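Local coordinates for protein luciferase-like monooxygenase (Streptomyces bottropensis, PDB 7BIP) that probably acts as a luciferase-like, presumably flavin-dependent, monooxygenase in the biosynthesis of the aromatic polyketide rishirilide, at residues 8-13 and 48-53; 43-48 and 109-114; 77-82 and 113-118; 195-200 and 230-235. All coordinates share one frame; numbering follows the deposited sequence.

Contact 1: residues 8-13 and 48-53; sequences FPTVGP and HEYGGY
Two backbone hydrogen bonds tie P9 and V11 to the loop 48-53. G51 N gives its proton to P9 O at 2.7 Å, nearly in line with the carbonyl, and V11 N reaches E49 O at 3.1 Å from 38° above the carbonyl plane. Together they make a single bridge between T10 and Y50. A water sits beside it, within bonding distance of V11 O and E49 O and accepting from Y53 N, so the backbone polar atoms here meet through solvent as well as directly.

Aromatic contacts flank the bridge. At one end F8 brings CZ over one face of the Y50 ring, 3.4 Å from Y50 CZ, with the two planes inclined at 52°. At the other end V11 CG1, held between its backbone N and carbonyl carbon (chi1 61°), comes over the Y53 ring 4.0 Å from the centroid, a CH-pi contact. V11 O lies above a face of the same ring, while P9 CG packs on Y53 CB.

The polar ends are anchored by others: Y53 OH bonds to K16 O, and E49 makes a salt bridge with R253. At G12, E49 CG passes 3.5 Å from CA, where a side chain would collide. Two loops at the carboxyl ends of neighbouring barrel strands are thus clasped with their buried backbone polar atoms satisfied by direct bonds and a water, between flanking aromatic rings.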
# COMPACT_ATOMS: atom_id res chain seq x y z
N PHE A 8 1.84 15.90 4.99
CA PHE A 8 2.04 16.25 3.59
C PHE A 8 3.52 16.54 3.40
O PHE A 8 4.02 17.54 3.93
CB PHE A 8 1.20 17.49 3.26
CG PHE A 8 1.11 17.83 1.79
CD1 PHE A 8 -0.13 18.07 1.22
CD2 PHE A 8 2.24 17.97 1.00
CE1 PHE A 8 -0.24 18.41 -0.12
CE2 PHE A 8 2.13 18.31 -0.34
CZ PHE A 8 0.88 18.53 -0.89
N PRO A 9 4.26 15.71 2.65
CA PRO A 9 5.70 15.98 2.48
C PRO A 9 5.95 17.08 1.45
O PRO A 9 5.43 17.04 0.33
CB PRO A 9 6.26 14.64 2.00
CG PRO A 9 5.11 14.00 1.30
CD PRO A 9 3.85 14.46 2.01
N THR A 10 6.74 18.08 1.83
CA THR A 10 7.23 19.11 0.92
C THR A 10 8.74 19.12 1.13
O THR A 10 9.28 19.95 1.87
CB THR A 10 6.59 20.48 1.19
OG1 THR A 10 6.66 20.77 2.59
CG2 THR A 10 5.16 20.46 0.77
N VAL A 11 9.42 18.17 0.50
CA VAL A 11 10.81 17.87 0.81
C VAL A 11 11.39 17.06 -0.34
O VAL A 11 10.68 16.28 -0.98
CB VAL A 11 10.92 17.12 2.16
CG1 VAL A 11 10.17 15.79 2.09
CG2 VAL A 11 12.38 16.92 2.53
N GLY A 12 12.67 17.27 -0.60
CA GLY A 12 13.38 16.49 -1.59
C GLY A 12 14.63 15.89 -0.98
O GLY A 12 15.01 16.21 0.14
N PRO A 13 15.30 15.02 -1.73
CA PRO A 13 16.40 14.23 -1.14
C PRO A 13 17.57 15.07 -0.64
O PRO A 13 18.30 14.62 0.25
CB PRO A 13 16.83 13.29 -2.28
CG PRO A 13 16.12 13.75 -3.51
CD PRO A 13 14.93 14.54 -3.07
N HIS A 48 7.47 15.55 -7.75
CA HIS A 48 8.00 16.83 -7.30
C HIS A 48 8.20 16.82 -5.80
O HIS A 48 7.56 16.04 -5.09
CB HIS A 48 7.07 17.97 -7.69
CG HIS A 48 6.89 18.13 -9.17
ND1 HIS A 48 7.86 18.69 -9.98
CD2 HIS A 48 5.86 17.80 -9.99
CE1 HIS A 48 7.43 18.69 -11.23
NE2 HIS A 48 6.22 18.16 -11.26
N GLU A 49 9.07 17.70 -5.31
CA GLU A 49 9.22 17.84 -3.87
C GLU A 49 7.89 18.16 -3.20
O GLU A 49 7.66 17.77 -2.04
CB GLU A 49 10.27 18.91 -3.55
CG GLU A 49 11.67 18.48 -3.91
CD GLU A 49 12.53 19.61 -4.45
OE1 GLU A 49 12.60 20.68 -3.81
OE2 GLU A 49 13.12 19.42 -5.54
N TYR A 50 6.99 18.86 -3.90
CA TYR A 50 5.63 19.07 -3.43
C TYR A 50 4.83 17.77 -3.45
O TYR A 50 4.23 17.42 -4.47
CB TYR A 50 4.94 20.15 -4.27
CG TYR A 50 3.54 20.53 -3.81
CD1 TYR A 50 3.35 21.37 -2.72
CD2 TYR A 50 2.42 20.05 -4.48
CE1 TYR A 50 2.07 21.72 -2.31
CE2 TYR A 50 1.14 20.39 -4.08
CZ TYR A 50 0.97 21.23 -3.00
OH TYR A 50 -0.31 21.56 -2.61
N GLY A 51 4.83 17.03 -2.34
CA GLY A 51 4.01 15.85 -2.19
C GLY A 51 4.62 14.56 -2.69
O GLY A 51 4.07 13.49 -2.39
N GLY A 52 5.73 14.62 -3.43
CA GLY A 52 6.16 13.47 -4.23
C GLY A 52 6.73 12.30 -3.45
O GLY A 52 6.83 11.20 -4.02
N TYR A 53 7.12 12.50 -2.19
CA TYR A 53 7.45 11.36 -1.34
C TYR A 53 6.24 10.48 -1.06
O TYR A 53 6.40 9.39 -0.50
CB TYR A 53 8.03 11.79 0.00
CG TYR A 53 9.50 12.13 -0.01
CD1 TYR A 53 10.16 12.43 -1.20
CD2 TYR A 53 10.24 12.17 1.16
CE1 TYR A 53 11.51 12.75 -1.22
CE2 TYR A 53 11.60 12.48 1.16
CZ TYR A 53 12.22 12.78 -0.03
OH TYR A 53 13.57 13.10 -0.04
O HOH W 1 8.01 15.19 -1.11

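Contact 2: residues 43-48 and 109-114; sequences VEHYFH and RAFLPD
D114, L112 and H45 lose the most surface here, with H48 close behind, and they join the loop 43-48 to the start of helix 113-119. D114 meets H48: its OD1 lies at the imidazole edge, 3.0 Å from H48 NE2, with ring and carboxylate planes only 28° apart. The bond is weak, because the N-H...O angle is 123°. Nearby, D114 O approaches the edge of the F47 ring, 3.8 Å from F47 CE2.

L112, the N-cap residue of the helix, points its side chain into the loop. Its CG stands anti to the carbonyl carbon (chi1 -64°), which carries CD1 to within 3.5 Å of H45 ND1. The two side chains cross at about a right angle. F111 adds CE2 at the H45 ring edge, 3.9 Å from H45 CE1, the ring planes being almost perpendicular.

H45 ND1 has its polar partner in E115, whose OE2 also takes the backbone N-H of Y46. With an alanine here instead of H45, L112 CD1 and F111 would probably lose their packing partner, and E115 OE2 its bond to the imidazole. The H45 ring also meets the ring of Y50. A loop following one barrel strand, seated against the N-terminal turn of a helix that follows another, is consistent with the TIM-barrel fold of the luciferase-like monooxygenases.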
# COMPACT_ATOMS: atom_id res chain seq x y z
N VAL A 43 -1.28 12.31 1.72
CA VAL A 43 -1.67 12.80 0.41
C VAL A 43 -1.16 11.86 -0.69
O VAL A 43 -0.43 10.91 -0.44
CB VAL A 43 -1.14 14.23 0.17
CG1 VAL A 43 -1.45 15.09 1.37
CG2 VAL A 43 0.36 14.18 -0.09
N GLU A 44 -1.58 12.15 -1.93
CA GLU A 44 -1.07 11.46 -3.12
C GLU A 44 -0.54 12.50 -4.09
O GLU A 44 -1.29 13.36 -4.56
CB GLU A 44 -2.16 10.62 -3.80
CG GLU A 44 -1.64 9.85 -5.03
CD GLU A 44 -2.70 8.99 -5.68
OE1 GLU A 44 -3.79 8.82 -5.08
OE2 GLU A 44 -2.46 8.48 -6.80
N HIS A 45 0.76 12.40 -4.42
CA HIS A 45 1.37 13.28 -5.42
C HIS A 45 2.57 12.57 -6.04
O HIS A 45 3.16 11.68 -5.44
CB HIS A 45 1.83 14.61 -4.82
CG HIS A 45 0.76 15.65 -4.82
ND1 HIS A 45 0.13 16.07 -5.97
CD2 HIS A 45 0.21 16.36 -3.81
CE1 HIS A 45 -0.77 16.99 -5.67
NE2 HIS A 45 -0.74 17.18 -4.36
N TYR A 46 2.95 13.02 -7.25
CA TYR A 46 4.03 12.38 -8.00
C TYR A 46 5.09 13.38 -8.45
O TYR A 46 4.76 14.50 -8.87
CB TYR A 46 3.48 11.65 -9.24
CG TYR A 46 2.43 10.63 -8.91
CD1 TYR A 46 2.76 9.28 -8.76
CD2 TYR A 46 1.11 11.00 -8.73
CE1 TYR A 46 1.79 8.34 -8.45
CE2 TYR A 46 0.13 10.08 -8.43
CZ TYR A 46 0.47 8.75 -8.29
OH TYR A 46 -0.51 7.83 -7.99
N PHE A 47 6.35 12.97 -8.35
CA PHE A 47 7.51 13.50 -9.09
C PHE A 47 8.20 14.72 -8.49
O PHE A 47 9.39 14.93 -8.72
CB PHE A 47 7.16 13.86 -10.54
CG PHE A 47 6.40 12.81 -11.27
CD1 PHE A 47 6.75 11.47 -11.17
CD2 PHE A 47 5.33 13.16 -12.07
CE1 PHE A 47 6.04 10.51 -11.85
CE2 PHE A 47 4.63 12.21 -12.76
CZ PHE A 47 4.98 10.87 -12.65
N HIS A 48 7.47 15.55 -7.75
CA HIS A 48 8.00 16.83 -7.30
C HIS A 48 8.20 16.82 -5.80
O HIS A 48 7.56 16.04 -5.09
CB HIS A 48 7.07 17.97 -7.69
CG HIS A 48 6.89 18.13 -9.17
ND1 HIS A 48 7.86 18.69 -9.98
CD2 HIS A 48 5.86 17.80 -9.99
CE1 HIS A 48 7.43 18.69 -11.23
NE2 HIS A 48 6.22 18.16 -11.26
N ARG A 109 -9.33 15.70 -6.84
CA ARG A 109 -8.99 15.98 -8.22
C ARG A 109 -7.50 16.27 -8.33
O ARG A 109 -6.90 16.87 -7.44
CB ARG A 109 -9.78 17.17 -8.77
CG ARG A 109 -11.29 17.06 -8.60
CD ARG A 109 -11.94 16.29 -9.73
NE ARG A 109 -11.47 16.69 -11.05
CZ ARG A 109 -11.99 17.68 -11.77
NH1 ARG A 109 -11.50 17.96 -12.97
NH2 ARG A 109 -13.00 18.39 -11.29
N ALA A 110 -6.90 15.83 -9.43
CA ALA A 110 -5.51 16.18 -9.66
C ALA A 110 -5.43 17.57 -10.29
O ALA A 110 -6.37 18.06 -10.92
CB ALA A 110 -4.84 15.15 -10.57
N PHE A 111 -4.28 18.21 -10.11
CA PHE A 111 -4.08 19.51 -10.75
C PHE A 111 -2.65 19.77 -11.23
O PHE A 111 -2.46 20.74 -11.96
CB PHE A 111 -4.51 20.64 -9.81
CG PHE A 111 -3.63 20.80 -8.60
CD1 PHE A 111 -2.67 21.80 -8.56
CD2 PHE A 111 -3.77 19.96 -7.51
CE1 PHE A 111 -1.86 21.96 -7.44
CE2 PHE A 111 -2.97 20.11 -6.39
CZ PHE A 111 -2.01 21.11 -6.36
N LEU A 112 -1.67 18.96 -10.85
CA LEU A 112 -0.30 19.20 -11.31
C LEU A 112 -0.18 18.77 -12.76
O LEU A 112 -0.47 17.61 -13.08
CB LEU A 112 0.70 18.44 -10.45
CG LEU A 112 0.79 18.86 -8.97
CD1 LEU A 112 1.84 18.04 -8.23
CD2 LEU A 112 1.08 20.35 -8.86
N PRO A 113 0.23 19.66 -13.67
CA PRO A 113 0.25 19.27 -15.09
C PRO A 113 1.18 18.11 -15.40
O PRO A 113 0.83 17.26 -16.23
CB PRO A 113 0.70 20.57 -15.79
CG PRO A 113 0.28 21.66 -14.85
CD PRO A 113 0.50 21.09 -13.48
N ASP A 114 2.33 18.02 -14.73
CA ASP A 114 3.24 16.91 -15.00
C ASP A 114 2.63 15.56 -14.62
O ASP A 114 2.98 14.54 -15.22
CB ASP A 114 4.56 17.10 -14.26
CG ASP A 114 5.36 18.26 -14.82
OD1 ASP A 114 6.36 18.65 -14.18
OD2 ASP A 114 4.98 18.78 -15.88

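Contact 3: residues 77-82 and 113-118; sequences AVLPVF and PDEFTA
The closest CA atoms are those of F82 and F116, 8.3 Å apart, where the loop leaving strand 72-78 passes through the short 3-10 turn 80-81 and meets the first turn of helix 113-119. In this TIM-barrel family member the contact joins the segments following two adjacent parallel strands, 72-78 and 103-107.

Side chains of 77-82 reach both the backbone and the side chains of the helix. The F82 ring presents its edge to the face of F116 in a T-shaped pair, with centroids 5.4 Å apart and planes at 70°; CZ stands over the centre of the F116 ring. F82 CE2 also touches E115 CB at 3.7 Å, and F82 CZ lies near F116 N. V81 CG2 adds a looser apolar touch on F116 CE1. F82 takes chi1 -66°, its CG anti to the carbonyl carbon, which aims the ring at the helix, and F119 stacks on it as well. A serine at F82 would probably open a gap beside E115 CB and leave the F116 face without its edge partner.

E115 extends past the ring, its OE2 turned to the 43-48 loop. Its other oxygen, OE1, comes to 3.9 Å from F82 CE2 and 4.2 Å from L79 CD1.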
# COMPACT_ATOMS: atom_id res chain seq x y z
N ALA A 77 -5.64 13.32 -0.64
CA ALA A 77 -6.75 12.46 -1.04
C ALA A 77 -6.26 11.50 -2.12
O ALA A 77 -5.31 11.82 -2.83
CB ALA A 77 -7.91 13.29 -1.56
N VAL A 78 -6.88 10.31 -2.24
CA VAL A 78 -6.54 9.46 -3.37
C VAL A 78 -7.02 10.13 -4.66
O VAL A 78 -7.98 10.90 -4.67
CB VAL A 78 -7.13 8.04 -3.24
CG1 VAL A 78 -6.52 7.32 -2.03
CG2 VAL A 78 -8.65 8.09 -3.15
N LEU A 79 -6.31 9.85 -5.75
CA LEU A 79 -6.61 10.47 -7.04
C LEU A 79 -7.18 9.43 -8.00
O LEU A 79 -6.42 8.75 -8.71
CB LEU A 79 -5.36 11.14 -7.64
CG LEU A 79 -4.68 12.19 -6.75
CD1 LEU A 79 -3.42 12.71 -7.45
CD2 LEU A 79 -5.62 13.34 -6.43
N PRO A 80 -8.50 9.25 -8.06
CA PRO A 80 -9.05 8.19 -8.92
C PRO A 80 -8.65 8.32 -10.38
O PRO A 80 -8.61 7.29 -11.07
CB PRO A 80 -10.57 8.33 -8.73
CG PRO A 80 -10.79 9.62 -8.01
CD PRO A 80 -9.54 9.93 -7.26
N VAL A 81 -8.32 9.53 -10.85
CA VAL A 81 -7.96 9.71 -12.26
C VAL A 81 -6.74 8.89 -12.65
O VAL A 81 -6.58 8.52 -13.82
CB VAL A 81 -7.77 11.21 -12.56
CG1 VAL A 81 -6.54 11.79 -11.86
CG2 VAL A 81 -7.70 11.47 -14.06
N PHE A 82 -5.87 8.55 -11.69
CA PHE A 82 -4.59 7.93 -12.03
C PHE A 82 -4.54 6.46 -11.64
O PHE A 82 -3.45 5.87 -11.64
CB PHE A 82 -3.43 8.67 -11.36
CG PHE A 82 -3.24 10.05 -11.88
CD1 PHE A 82 -3.43 10.33 -13.22
CD2 PHE A 82 -2.90 11.09 -11.02
CE1 PHE A 82 -3.27 11.62 -13.71
CE2 PHE A 82 -2.73 12.37 -11.50
CZ PHE A 82 -2.93 12.64 -12.84
N PRO A 113 0.23 19.66 -13.67
CA PRO A 113 0.25 19.27 -15.09
C PRO A 113 1.18 18.11 -15.40
O PRO A 113 0.83 17.26 -16.23
CB PRO A 113 0.70 20.57 -15.79
CG PRO A 113 0.28 21.66 -14.85
CD PRO A 113 0.50 21.09 -13.48
N ASP A 114 2.33 18.02 -14.73
CA ASP A 114 3.24 16.91 -15.00
C ASP A 114 2.63 15.56 -14.62
O ASP A 114 2.98 14.54 -15.22
CB ASP A 114 4.56 17.10 -14.26
CG ASP A 114 5.36 18.26 -14.82
OD1 ASP A 114 6.36 18.65 -14.18
OD2 ASP A 114 4.98 18.78 -15.88
N GLU A 115 1.75 15.52 -13.61
CA GLU A 115 1.08 14.27 -13.28
C GLU A 115 0.21 13.81 -14.44
O GLU A 115 0.25 12.64 -14.84
CB GLU A 115 0.27 14.40 -11.99
CG GLU A 115 1.13 14.63 -10.76
CD GLU A 115 0.33 14.91 -9.49
OE1 GLU A 115 -0.89 15.21 -9.59
OE2 GLU A 115 0.93 14.86 -8.40
N PHE A 116 -0.59 14.72 -15.01
CA PHE A 116 -1.43 14.36 -16.15
C PHE A 116 -0.59 13.93 -17.35
O PHE A 116 -0.91 12.95 -18.03
CB PHE A 116 -2.33 15.54 -16.55
CG PHE A 116 -3.54 15.72 -15.66
CD1 PHE A 116 -4.71 15.02 -15.91
CD2 PHE A 116 -3.50 16.61 -14.59
CE1 PHE A 116 -5.82 15.19 -15.09
CE2 PHE A 116 -4.61 16.79 -13.78
CZ PHE A 116 -5.77 16.08 -14.03
N THR A 117 0.48 14.67 -17.63
CA THR A 117 1.29 14.37 -18.81
C THR A 117 1.94 13.00 -18.68
O THR A 117 1.94 12.21 -19.64
CB THR A 117 2.35 15.45 -19.02
OG1 THR A 117 1.72 16.72 -19.19
CG2 THR A 117 3.17 15.12 -20.25
N ALA A 118 2.49 12.70 -17.51
CA ALA A 118 3.23 11.46 -17.33
C ALA A 118 2.32 10.24 -17.43
O ALA A 118 2.71 9.21 -17.97
CB ALA A 118 3.97 11.47 -16.00

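Contact 4: residues 195-200 and 230-235; sequences LVPSIN and MSYNCY. With EDO (1,2-ethanediol), chain I.
L195 O accepts a proton from a water at 2.6 Å, and that water in turn accepts from S231 N at 2.9 Å, so the two segments are linked through solvent where their strands part. A second water repeats the pattern one step on: it gives a proton to S231 O at 2.8 Å and takes one from S198 N. L195 O also draws a CA-H...O contact from M230 CA, 3.6 Å away.

Apolar packing centres on P197. Its CD rests 3.6 Å from M230 CB, and M230 SD lies alongside the same proline ring. M230 is extended beyond CG, with CG anti to the carbonyl carbon (chi1 -52°), which lays the thioether next to P197 CD and CG. From further along the strand comes Y232, whose phenol end closes on P197 CG: CZ and OH both stand 3.3 Å from it, a snug fit of the proline against the tyrosine's outer end. L195 CB adds a lighter touch on M230 CG.

Around this, helix 202-218 packs V205 against L195 and M230, while strand 320-324 pairs with 228-236 on its other edge. S231 OG bonds to N6, and the side chain of S231 is about 4 Å from that of K41, which has been seen at a calcium site, though no calcium is bound to this chain here. N233 OD1 takes a weak bond from 1,2-ethanediol, probably a leftover of crystallisation.

The parallel barrel strands 192-195 and 228-236 therefore separate here, with waters linking backbone atoms and a proline-methionine-tyrosine cluster packing beside them.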
# COMPACT_ATOMS: atom_id res chain seq x y z
N LEU A 195 -12.66 20.80 2.13
CA LEU A 195 -12.54 22.16 1.64
C LEU A 195 -11.13 22.69 1.89
O LEU A 195 -10.36 22.11 2.66
CB LEU A 195 -13.58 23.07 2.30
CG LEU A 195 -15.05 22.62 2.23
CD1 LEU A 195 -15.98 23.73 2.72
CD2 LEU A 195 -15.42 22.21 0.82
N VAL A 196 -10.82 23.81 1.24
CA VAL A 196 -9.45 24.35 1.27
C VAL A 196 -9.48 25.80 1.72
O VAL A 196 -9.42 26.73 0.90
CB VAL A 196 -8.78 24.20 -0.11
CG1 VAL A 196 -7.31 24.60 -0.03
CG2 VAL A 196 -8.90 22.75 -0.58
N PRO A 197 -9.57 26.05 3.03
CA PRO A 197 -9.70 27.43 3.51
C PRO A 197 -8.44 28.25 3.32
O PRO A 197 -8.52 29.48 3.31
CB PRO A 197 -10.03 27.26 5.00
CG PRO A 197 -9.42 25.94 5.35
CD PRO A 197 -9.65 25.08 4.13
N SER A 198 -7.29 27.61 3.18
CA SER A 198 -6.03 28.33 3.12
C SER A 198 -5.83 29.08 1.81
O SER A 198 -4.93 29.92 1.73
CB SER A 198 -4.87 27.37 3.37
OG SER A 198 -4.76 26.43 2.32
N ILE A 199 -6.65 28.81 0.80
CA ILE A 199 -6.54 29.51 -0.48
C ILE A 199 -7.82 30.28 -0.77
O ILE A 199 -7.81 31.24 -1.54
CB ILE A 199 -6.23 28.53 -1.63
CG1 ILE A 199 -7.43 27.63 -1.91
CG2 ILE A 199 -5.00 27.69 -1.29
CD1 ILE A 199 -7.38 26.94 -3.25
N ASN A 200 -8.91 29.88 -0.16
CA ASN A 200 -10.17 30.52 -0.51
C ASN A 200 -10.56 31.57 0.53
O ASN A 200 -10.21 31.45 1.70
CB ASN A 200 -11.29 29.48 -0.62
CG ASN A 200 -11.14 28.59 -1.84
OD1 ASN A 200 -11.36 27.38 -1.78
ND2 ASN A 200 -10.75 29.18 -2.97
N MET A 230 -11.01 20.01 6.64
CA MET A 230 -10.15 21.05 6.09
C MET A 230 -8.77 20.90 6.70
O MET A 230 -8.65 20.55 7.88
CB MET A 230 -10.67 22.47 6.40
CG MET A 230 -12.13 22.70 6.01
SD MET A 230 -12.59 24.41 6.30
CE MET A 230 -14.35 24.24 6.62
N SER A 231 -7.73 21.16 5.92
CA SER A 231 -6.35 21.09 6.40
C SER A 231 -5.79 22.49 6.60
O SER A 231 -6.06 23.39 5.82
CB SER A 231 -5.45 20.31 5.44
OG SER A 231 -5.73 18.92 5.50
N TYR A 232 -5.01 22.65 7.67
CA TYR A 232 -4.34 23.91 7.97
C TYR A 232 -2.89 23.63 8.33
O TYR A 232 -2.62 22.75 9.15
CB TYR A 232 -4.98 24.64 9.16
CG TYR A 232 -6.34 25.26 8.93
CD1 TYR A 232 -6.46 26.57 8.50
CD2 TYR A 232 -7.49 24.54 9.21
CE1 TYR A 232 -7.71 27.15 8.33
CE2 TYR A 232 -8.74 25.10 9.04
CZ TYR A 232 -8.84 26.41 8.60
OH TYR A 232 -10.08 26.96 8.43
N ASN A 233 -1.96 24.40 7.76
CA ASN A 233 -0.59 24.35 8.25
C ASN A 233 -0.55 24.76 9.72
O ASN A 233 -1.23 25.70 10.14
CB ASN A 233 0.31 25.27 7.41
CG ASN A 233 0.49 24.76 6.00
OD1 ASN A 233 0.45 23.55 5.76
ND2 ASN A 233 0.67 25.67 5.05
N CYS A 234 0.21 24.01 10.52
CA CYS A 234 0.14 24.21 11.96
C CYS A 234 1.54 24.14 12.55
O CYS A 234 2.27 23.17 12.31
CB CYS A 234 -0.78 23.16 12.60
SG CYS A 234 -0.89 23.34 14.38
N TYR A 235 1.90 25.16 13.32
CA TYR A 235 3.18 25.18 14.03
C TYR A 235 2.97 25.91 15.34
O TYR A 235 2.52 27.06 15.34
CB TYR A 235 4.27 25.86 13.18
CG TYR A 235 5.66 25.70 13.75
CD1 TYR A 235 6.55 24.80 13.19
CD2 TYR A 235 6.07 26.44 14.85
CE1 TYR A 235 7.83 24.65 13.71
CE2 TYR A 235 7.33 26.29 15.38
CZ TYR A 235 8.20 25.39 14.81
OH TYR A 235 9.47 25.23 15.32
C1 EDO I . 0.42 22.62 1.29
O1 EDO I . 1.46 22.01 2.06
C2 EDO I . -0.93 22.09 1.77
O2 EDO I . -1.36 22.85 2.91
O HOH W 2 -7.91 21.35 3.04
O HOH W 3 -6.61 24.49 3.33

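How the contacts relate
Contacts 1, 2 and 3 run through one neighbourhood, whereas contact 4 stands apart, about 7 Å from contacts 1 and 2 and 8 Å from contact 3 at the nearest atoms. H48 belongs to contacts 1 and 2, and helix 113-119 serves both 2 and 3. E115 and H45 connect these last two, and E44 OE1 reaches L79 N. Contacts 1, 3 and 4 are largely buried; contact 2 is only partly so. Contact 1 has direct backbone bonds, one water and aromatics, contact 2 one weak side-chain bond; contact 3 is mainly apolar and aromatic, and contact 4 joins its segments through waters and apolar packing, without direct hydrogen bonds. The first three touch the second subunit, contact 4 does not.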